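PDB 2WDC: sulfur oxidation protein soxB from Thermus thermophilus, which probably acts as a manganese-dependent hydrolase of the 5'-nucleotidase family, releasing sulfate from carrier-bound intermediates of bacterial sulfur oxidation. Local coordinates for residues H44-P49 with A308-M313; V366-L371 with R539-P544; F470-V475 with E545-V550. One frame throughout, in Å; residues are numbered along the deposited sequence. Where two conformers were deposited one is given.

Contact 1 closes along the chain before contact 2 opens, whereas contacts 2 and 3 alternate: 366-371, 470-475, then the continuous run 539-550, whose first half serves contact 2 and second half contact 3. Contact 1 joins a loop after strand 29-34 to the turn leading into strand 311-320, close to the manganese site. The other two lie in the C-terminal part, where residues 539-550 add the edge strands 539-540 and 548-550 to two separate sheets. The centre of contact 2 is about 21 Å from that of contact 1 and about 19 Å from that of contact 3. Met-47 packs on Leu-370 between contacts 1 and 2; helix 380-392 touches both contacts 2 and 3. Residues 539-550 thus link two sheets of the C-terminal part.

Contact 1 of 3, residues H44-P49 with A308-M313; sequences HYFMEP and AGKALM
Lys-310 reaches across to the 44-49 loop and puts its ammonium group between two acceptors: NZ lies 2.6 Å from Glu-48 OE2, in a salt bridge, and 2.8 Å from Phe-46 O. Leu-85 O, outside the two segments, is a third acceptor for NZ. The carboxylate oxygen receives it on the anti lone pair, the one facing away from OE1, while the approach to the Phe-46 carbonyl is tilted from the carbonyl plane. The lysine chain runs out extended and then bends at chi3 (-80°), which turns the amine toward the glutamate. A few residues away, His-44 NE2 donates to Ala-308 O at 2.9 Å, an almost straight bond (171°) that lies in the imidazole plane and falls on a lone pair of the carbonyl. The methyl of Ala-308 meanwhile sits over the middle of the Phe-46 ring in a CH-pi contact, CB being 3.8 Å from the ring centroid; this holds for one of two modelled Phe-46 conformers.

A second shell holds these groups in turn. Thr-408 OG1 is bonded to His-44 ND1, so the imidazole is held at both nitrogens, and Arg-374 forms a salt bridge with Glu-48 OE1. Ala-308 is also backbone-bonded to Asp-36, a ligand of both manganese ions, and the Phe-46 side chain comes within about 4 Å of that of His-288, another manganese ligand.

With an alanine in place of Lys-310, the buried Glu-48 OE2 would probably lose its ammonium partner and Phe-46 O the donor that reaches it from this side. The buried ammonium probably owes much of its stability to the Glu-48 carboxylate, which also pairs with Arg-374, so charge pairing and directed hydrogen bonds probably help to hold the loop beside the metal site.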
# COMPACT_ATOMS: atom_id res chain seq x y z
N HIS A 44 9.63 -9.57 7.29
CA HIS A 44 10.18 -9.52 5.95
C HIS A 44 10.85 -8.16 5.74
O HIS A 44 10.94 -7.37 6.68
CB HIS A 44 9.06 -9.76 4.92
CG HIS A 44 8.03 -8.68 4.87
ND1 HIS A 44 7.76 -7.97 3.73
CD2 HIS A 44 7.21 -8.19 5.83
CE1 HIS A 44 6.82 -7.07 3.98
NE2 HIS A 44 6.48 -7.17 5.25
N TYR A 45 11.37 -7.91 4.55
CA TYR A 45 12.03 -6.63 4.32
C TYR A 45 11.15 -5.79 3.42
O TYR A 45 10.45 -6.33 2.58
CB TYR A 45 13.42 -6.83 3.72
CG TYR A 45 14.27 -7.70 4.60
CD1 TYR A 45 14.91 -7.17 5.72
CD2 TYR A 45 14.40 -9.06 4.35
CE1 TYR A 45 15.66 -7.98 6.56
CE2 TYR A 45 15.18 -9.87 5.16
CZ TYR A 45 15.81 -9.32 6.25
OH TYR A 45 16.60 -10.11 7.06
N PHE A 46 11.14 -4.48 3.64
CA PHE A 46 10.27 -3.59 2.86
C PHE A 46 10.92 -2.22 2.73
O PHE A 46 10.80 -1.39 3.66
CB PHE A 46 8.93 -3.48 3.61
CG PHE A 46 7.81 -2.87 2.80
CD1 PHE A 46 7.16 -3.60 1.81
CD2 PHE A 46 7.32 -1.62 3.13
CE1 PHE A 46 6.10 -3.05 1.11
CE2 PHE A 46 6.25 -1.06 2.43
CZ PHE A 46 5.64 -1.79 1.42
N MET A 47 11.59 -1.98 1.60
CA MET A 47 12.28 -0.71 1.36
C MET A 47 11.34 0.34 0.79
O MET A 47 10.49 0.04 -0.04
CB MET A 47 13.40 -0.92 0.34
CG MET A 47 14.31 0.29 0.16
SD MET A 47 15.56 -0.03 -1.11
CE MET A 47 14.62 0.50 -2.54
N GLU A 48 11.52 1.58 1.25
CA GLU A 48 10.75 2.70 0.72
C GLU A 48 11.22 3.01 -0.70
O GLU A 48 12.33 2.62 -1.11
CB GLU A 48 10.94 3.93 1.62
CG GLU A 48 10.33 3.72 3.01
CD GLU A 48 8.83 3.46 2.93
OE1 GLU A 48 8.15 4.28 2.30
OE2 GLU A 48 8.34 2.46 3.51
N PRO A 49 10.38 3.68 -1.49
CA PRO A 49 10.73 3.95 -2.88
C PRO A 49 11.93 4.86 -3.07
O PRO A 49 12.10 5.83 -2.33
CB PRO A 49 9.47 4.66 -3.42
CG PRO A 49 8.78 5.21 -2.20
CD PRO A 49 9.05 4.19 -1.12
N ALA A 308 2.64 -3.03 5.22
CA ALA A 308 3.27 -4.34 5.33
C ALA A 308 3.75 -4.69 6.72
O ALA A 308 4.61 -5.58 6.87
CB ALA A 308 4.43 -4.43 4.31
N GLY A 309 3.16 -4.05 7.73
CA GLY A 309 3.48 -4.28 9.13
C GLY A 309 4.76 -3.59 9.59
O GLY A 309 5.26 -3.87 10.68
N LYS A 310 5.29 -2.68 8.77
CA LYS A 310 6.55 -2.02 9.11
C LYS A 310 6.54 -1.23 10.41
O LYS A 310 7.54 -1.21 11.14
CB LYS A 310 6.98 -1.09 7.95
CG LYS A 310 8.06 -0.07 8.31
CD LYS A 310 8.44 0.81 7.10
CE LYS A 310 9.38 0.08 6.19
NZ LYS A 310 9.84 0.90 5.02
N ALA A 311 5.44 -0.54 10.68
CA ALA A 311 5.40 0.34 11.83
C ALA A 311 4.04 0.39 12.49
O ALA A 311 3.01 0.21 11.84
CB ALA A 311 5.78 1.75 11.37
N LEU A 312 4.05 0.68 13.78
CA LEU A 312 2.82 0.95 14.50
C LEU A 312 2.89 2.44 14.84
O LEU A 312 3.87 2.89 15.43
CB LEU A 312 2.74 0.15 15.81
CG LEU A 312 1.49 0.45 16.64
CD1 LEU A 312 0.25 -0.08 15.89
CD2 LEU A 312 1.58 -0.22 18.00
N MET A 313 1.91 3.21 14.40
CA MET A 313 1.91 4.64 14.71
C MET A 313 1.16 4.86 16.02
O MET A 313 -0.02 4.47 16.15
CB MET A 313 1.24 5.43 13.59
CG MET A 313 2.24 6.02 12.57
SD MET A 313 3.36 4.79 11.88
CE MET A 313 2.16 3.71 10.98

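Contact 2 of 3, residues V366-L371 with R539-P544; sequences VSETLL and RVRVRP
Glu-368 stands between two arginines of 539-544 and spends one carboxylate oxygen on each. Arg-539 NE meets OE2 at 2.9 Å along a nearly straight bond (176°), in the guanidinium plane and on the anti lone pair. On the other oxygen, Arg-541 NH1 reaches OE1 at 3.1 Å, also from the anti side but out of the carboxylate plane. Both arginine chains cross the glutamate at about a right angle. Bending at chi3 (84°) brings the Arg-539 guanidinium back over Val-366, whose CB lies against one of its faces, and Thr-369 CG2 sits over a face of the Arg-541 guanidinium.

Two backbone bonds, both made by Val-540, join the strands. Val-540 N gives its hydrogen to Val-366 O at 3.0 Å, and Val-540 O takes one from Glu-368 N at 2.9 Å. Beyond the strands, side chains and water take over. Thr-369 OG1 donates to Val-542 O at 2.8 Å, approaching from above the carbonyl plane, and Ser-367 OG donates to Thr-369 O at 2.7 Å. Water 1 ties the cluster together: it accepts from Val-542 N and donates to both hydroxyl oxygens, Ser-367 OG and Thr-369 OG1. Water 2 spans Leu-370 O and Val-542 O, and Leu-370 O has a further donor in Thr-380 OG1. On the apolar side, Leu-371 CD2 touches Val-542 CG2 at 4.2 Å, and helix 380-392 packs on both residues through Leu-384.

This is a short parallel strand pair, with Val-366 bridged to Arg-539 and Ser-367 to Val-540, that frays into side-chain and water bonds. Strand 539-540 forms one edge of a three-stranded mixed sheet in which 365-367 is central and 414-416 runs antiparallel on its other side.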
# COMPACT_ATOMS: atom_id res chain seq x y z
N VAL A 366 17.78 -18.15 -5.77
CA VAL A 366 18.47 -17.19 -4.93
C VAL A 366 18.65 -15.90 -5.73
O VAL A 366 19.02 -15.93 -6.89
CB VAL A 366 19.84 -17.72 -4.47
CG1 VAL A 366 20.66 -16.59 -3.83
CG2 VAL A 366 19.65 -18.87 -3.50
N SER A 367 18.40 -14.76 -5.09
CA SER A 367 18.62 -13.49 -5.77
C SER A 367 19.98 -12.95 -5.35
O SER A 367 20.27 -12.85 -4.15
CB SER A 367 17.55 -12.46 -5.39
OG SER A 367 17.78 -11.25 -6.09
N GLU A 368 20.82 -12.61 -6.31
CA GLU A 368 22.15 -12.10 -6.00
C GLU A 368 22.15 -10.60 -5.69
O GLU A 368 23.09 -10.07 -5.10
CB GLU A 368 23.13 -12.42 -7.13
CG GLU A 368 23.29 -13.90 -7.34
CD GLU A 368 24.35 -14.24 -8.37
OE1 GLU A 368 24.91 -13.31 -8.99
OE2 GLU A 368 24.59 -15.45 -8.59
N THR A 369 21.07 -9.92 -6.06
CA THR A 369 20.96 -8.48 -5.85
C THR A 369 19.62 -8.10 -5.23
O THR A 369 18.69 -8.90 -5.14
CB THR A 369 21.18 -7.71 -7.16
OG1 THR A 369 20.17 -8.08 -8.08
CG2 THR A 369 22.56 -8.02 -7.76
N LEU A 370 19.54 -6.85 -4.79
CA LEU A 370 18.34 -6.34 -4.16
C LEU A 370 17.16 -6.31 -5.13
O LEU A 370 17.24 -5.69 -6.20
CB LEU A 370 18.62 -4.91 -3.67
CG LEU A 370 17.51 -4.21 -2.87
CD1 LEU A 370 17.32 -4.85 -1.51
CD2 LEU A 370 17.85 -2.73 -2.76
N LEU A 371 16.06 -6.94 -4.74
CA LEU A 371 14.83 -6.88 -5.52
C LEU A 371 13.82 -6.03 -4.74
O LEU A 371 13.38 -6.42 -3.66
CB LEU A 371 14.24 -8.27 -5.75
CG LEU A 371 15.14 -9.19 -6.58
CD1 LEU A 371 14.55 -10.60 -6.59
CD2 LEU A 371 15.33 -8.64 -7.99
N ARG A 539 19.17 -19.06 -10.00
CA ARG A 539 19.72 -17.83 -9.44
C ARG A 539 19.42 -16.67 -10.39
O ARG A 539 19.43 -16.84 -11.61
CB ARG A 539 21.24 -17.94 -9.26
CG ARG A 539 21.67 -18.89 -8.16
CD ARG A 539 23.18 -18.94 -8.03
NE ARG A 539 23.70 -17.85 -7.20
CZ ARG A 539 23.74 -17.88 -5.87
NH1 ARG A 539 23.28 -18.93 -5.21
NH2 ARG A 539 24.25 -16.85 -5.20
N VAL A 540 19.13 -15.50 -9.82
CA VAL A 540 18.89 -14.32 -10.63
C VAL A 540 19.81 -13.20 -10.18
O VAL A 540 20.29 -13.21 -9.05
CB VAL A 540 17.42 -13.88 -10.60
CG1 VAL A 540 16.53 -14.93 -11.25
CG2 VAL A 540 16.97 -13.60 -9.19
N ARG A 541 20.09 -12.28 -11.09
CA ARG A 541 20.96 -11.14 -10.80
C ARG A 541 20.54 -9.94 -11.63
O ARG A 541 21.17 -9.59 -12.62
CB ARG A 541 22.43 -11.49 -11.03
CG ARG A 541 23.37 -10.35 -10.67
CD ARG A 541 24.83 -10.71 -10.89
NE ARG A 541 25.70 -9.63 -10.45
CZ ARG A 541 26.17 -9.50 -9.21
NH1 ARG A 541 25.86 -10.40 -8.29
NH2 ARG A 541 26.95 -8.47 -8.90
N VAL A 542 19.45 -9.32 -11.20
CA VAL A 542 18.91 -8.16 -11.89
C VAL A 542 19.64 -6.89 -11.49
O VAL A 542 19.58 -6.48 -10.33
CB VAL A 542 17.40 -8.03 -11.61
CG1 VAL A 542 16.81 -6.89 -12.42
CG2 VAL A 542 16.70 -9.34 -11.90
N ARG A 543 20.30 -6.26 -12.44
CA ARG A 543 20.99 -5.00 -12.15
C ARG A 543 20.03 -3.85 -12.45
O ARG A 543 19.28 -3.89 -13.43
CB ARG A 543 22.25 -4.87 -13.01
CG ARG A 543 23.28 -5.98 -12.81
CD ARG A 543 24.33 -5.62 -11.76
NE ARG A 543 24.11 -4.29 -11.18
CZ ARG A 543 24.94 -3.71 -10.31
NH1 ARG A 543 24.67 -2.50 -9.84
NH2 ARG A 543 26.04 -4.34 -9.93
N PRO A 544 20.01 -2.83 -11.58
CA PRO A 544 19.08 -1.74 -11.89
C PRO A 544 19.43 -1.06 -13.20
O PRO A 544 20.50 -0.46 -13.33
CB PRO A 544 19.26 -0.76 -10.72
CG PRO A 544 19.94 -1.55 -9.65
CD PRO A 544 20.79 -2.55 -10.36
O HOH W 1 18.65 -10.18 -8.54
O HOH W 2 19.23 -5.22 -8.15

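Contact 3 of 3, residues F470-V475 with E545-V550; sequences FGLRYV and EPNVKV
Asn-547 bonds to Leu-472 and Tyr-474 at the start of a parallel strand pair, in which 548-550 forms an edge of a four-stranded mixed sheet beside 472-476; the short axes run 4.9 Å apart and 8° from parallel. Asn-547 O accepts from Tyr-474 N at 3.1 Å, while the side-chain ND2 donates to Leu-472 O at 2.9 Å. With CG set between the backbone N and the carbonyl carbon (chi1 63°), the amide extends the strand pairing by one bond beyond the backbone; the acceptor lies in the amide plane, while ND2 itself approaches from above the Leu-472 carbonyl plane. Tyr-474 O then takes Lys-549 N at 3.1 Å.

Arg-473, modelled in two conformers, lays its aliphatic part alongside the asparagine, CG lying 3.7 Å from Asn-547 CB in the conformer given, with the guanidinium and amide planes steeply inclined. Tyr-474 points to the opposite face of the sheet, next to Val-548, and there Leu-446 of helix 439-453 and Val-489 of strand 486-491 pack on it. Across the strands its ring receives a methyl over one face: Val-548 CG2, in the conformer given, is 3.9 Å from the Tyr-474 ring centroid, displaced toward the CE1-CZ rim.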
# COMPACT_ATOMS: atom_id res chain seq x y z
N PHE A 470 8.55 -3.49 -19.49
CA PHE A 470 9.80 -4.12 -19.88
C PHE A 470 9.78 -4.31 -21.38
O PHE A 470 8.80 -4.81 -21.94
CB PHE A 470 9.97 -5.47 -19.18
CG PHE A 470 11.32 -6.09 -19.40
CD1 PHE A 470 12.47 -5.49 -18.90
CD2 PHE A 470 11.44 -7.31 -20.04
CE1 PHE A 470 13.71 -6.07 -19.09
CE2 PHE A 470 12.68 -7.90 -20.24
CZ PHE A 470 13.81 -7.28 -19.76
N GLY A 471 10.85 -3.91 -22.05
CA GLY A 471 10.88 -4.02 -23.50
C GLY A 471 10.83 -2.68 -24.20
O GLY A 471 11.04 -2.58 -25.41
N LEU A 472 10.56 -1.63 -23.44
CA LEU A 472 10.59 -0.29 -24.00
C LEU A 472 11.31 0.71 -23.12
O LEU A 472 11.63 0.43 -21.96
CB LEU A 472 9.19 0.20 -24.38
CG LEU A 472 8.17 0.69 -23.35
CD1 LEU A 472 8.62 1.93 -22.54
CD2 LEU A 472 6.85 1.00 -24.07
N ARG A 473 11.59 1.87 -23.69
CA ARG A 473 12.23 2.97 -22.99
C ARG A 473 11.53 4.25 -23.41
O ARG A 473 10.98 4.33 -24.51
CB ARG A 473 13.72 3.04 -23.33
CG ARG A 473 14.53 1.89 -22.76
CD ARG A 473 16.03 2.07 -22.96
NE ARG A 473 16.78 0.91 -22.49
CZ ARG A 473 16.90 0.55 -21.21
NH1 ARG A 473 16.32 1.28 -20.26
NH2 ARG A 473 17.60 -0.52 -20.88
N TYR A 474 11.52 5.24 -22.54
CA TYR A 474 10.88 6.50 -22.87
C TYR A 474 11.43 7.65 -22.06
O TYR A 474 12.24 7.46 -21.14
CB TYR A 474 9.35 6.42 -22.72
CG TYR A 474 8.81 6.24 -21.31
CD1 TYR A 474 8.24 7.31 -20.61
CD2 TYR A 474 8.82 4.99 -20.69
CE1 TYR A 474 7.69 7.14 -19.35
CE2 TYR A 474 8.28 4.82 -19.42
CZ TYR A 474 7.74 5.90 -18.74
OH TYR A 474 7.21 5.72 -17.47
N VAL A 475 11.00 8.85 -22.42
CA VAL A 475 11.37 10.07 -21.74
C VAL A 475 10.10 10.64 -21.13
O VAL A 475 9.05 10.71 -21.78
CB VAL A 475 12.01 11.08 -22.71
CG1 VAL A 475 12.25 12.43 -22.03
CG2 VAL A 475 13.33 10.53 -23.26
N GLU A 545 18.54 -1.16 -14.18
CA GLU A 545 18.73 -0.52 -15.48
C GLU A 545 17.45 0.22 -15.86
O GLU A 545 16.64 -0.25 -16.67
CB GLU A 545 19.10 -1.57 -16.53
CG GLU A 545 20.40 -2.28 -16.20
CD GLU A 545 20.98 -3.04 -17.38
OE1 GLU A 545 20.21 -3.70 -18.11
OE2 GLU A 545 22.22 -3.00 -17.56
N PRO A 546 17.22 1.37 -15.23
CA PRO A 546 15.99 2.14 -15.46
C PRO A 546 15.81 2.47 -16.92
O PRO A 546 16.77 2.76 -17.64
CB PRO A 546 16.17 3.40 -14.61
CG PRO A 546 17.60 3.39 -14.16
CD PRO A 546 18.14 2.02 -14.27
N ASN A 547 14.58 2.36 -17.38
CA ASN A 547 14.28 2.56 -18.78
C ASN A 547 13.58 3.88 -19.04
O ASN A 547 12.92 4.03 -20.05
CB ASN A 547 13.37 1.43 -19.26
CG ASN A 547 12.02 1.43 -18.54
OD1 ASN A 547 11.94 1.75 -17.35
ND2 ASN A 547 10.96 1.06 -19.25
N VAL A 548 13.71 4.83 -18.12
CA VAL A 548 13.06 6.13 -18.28
C VAL A 548 13.97 7.28 -17.88
O VAL A 548 14.58 7.27 -16.82
CB VAL A 548 11.74 6.19 -17.48
CG1 VAL A 548 12.01 5.95 -16.00
CG2 VAL A 548 11.06 7.53 -17.70
N LYS A 549 14.02 8.30 -18.73
CA LYS A 549 14.80 9.49 -18.43
C LYS A 549 13.76 10.51 -18.00
O LYS A 549 12.74 10.67 -18.68
CB LYS A 549 15.54 9.99 -19.67
CG LYS A 549 16.70 9.09 -20.09
CD LYS A 549 17.44 9.66 -21.29
CE LYS A 549 18.14 8.56 -22.08
NZ LYS A 549 19.15 7.84 -21.27
N VAL A 550 13.98 11.17 -16.86
CA VAL A 550 13.02 12.12 -16.33
C VAL A 550 13.50 13.56 -16.46
O VAL A 550 14.48 13.96 -15.84
CB VAL A 550 12.71 11.83 -14.85
CG1 VAL A 550 11.59 12.75 -14.36
CG2 VAL A 550 12.36 10.36 -14.65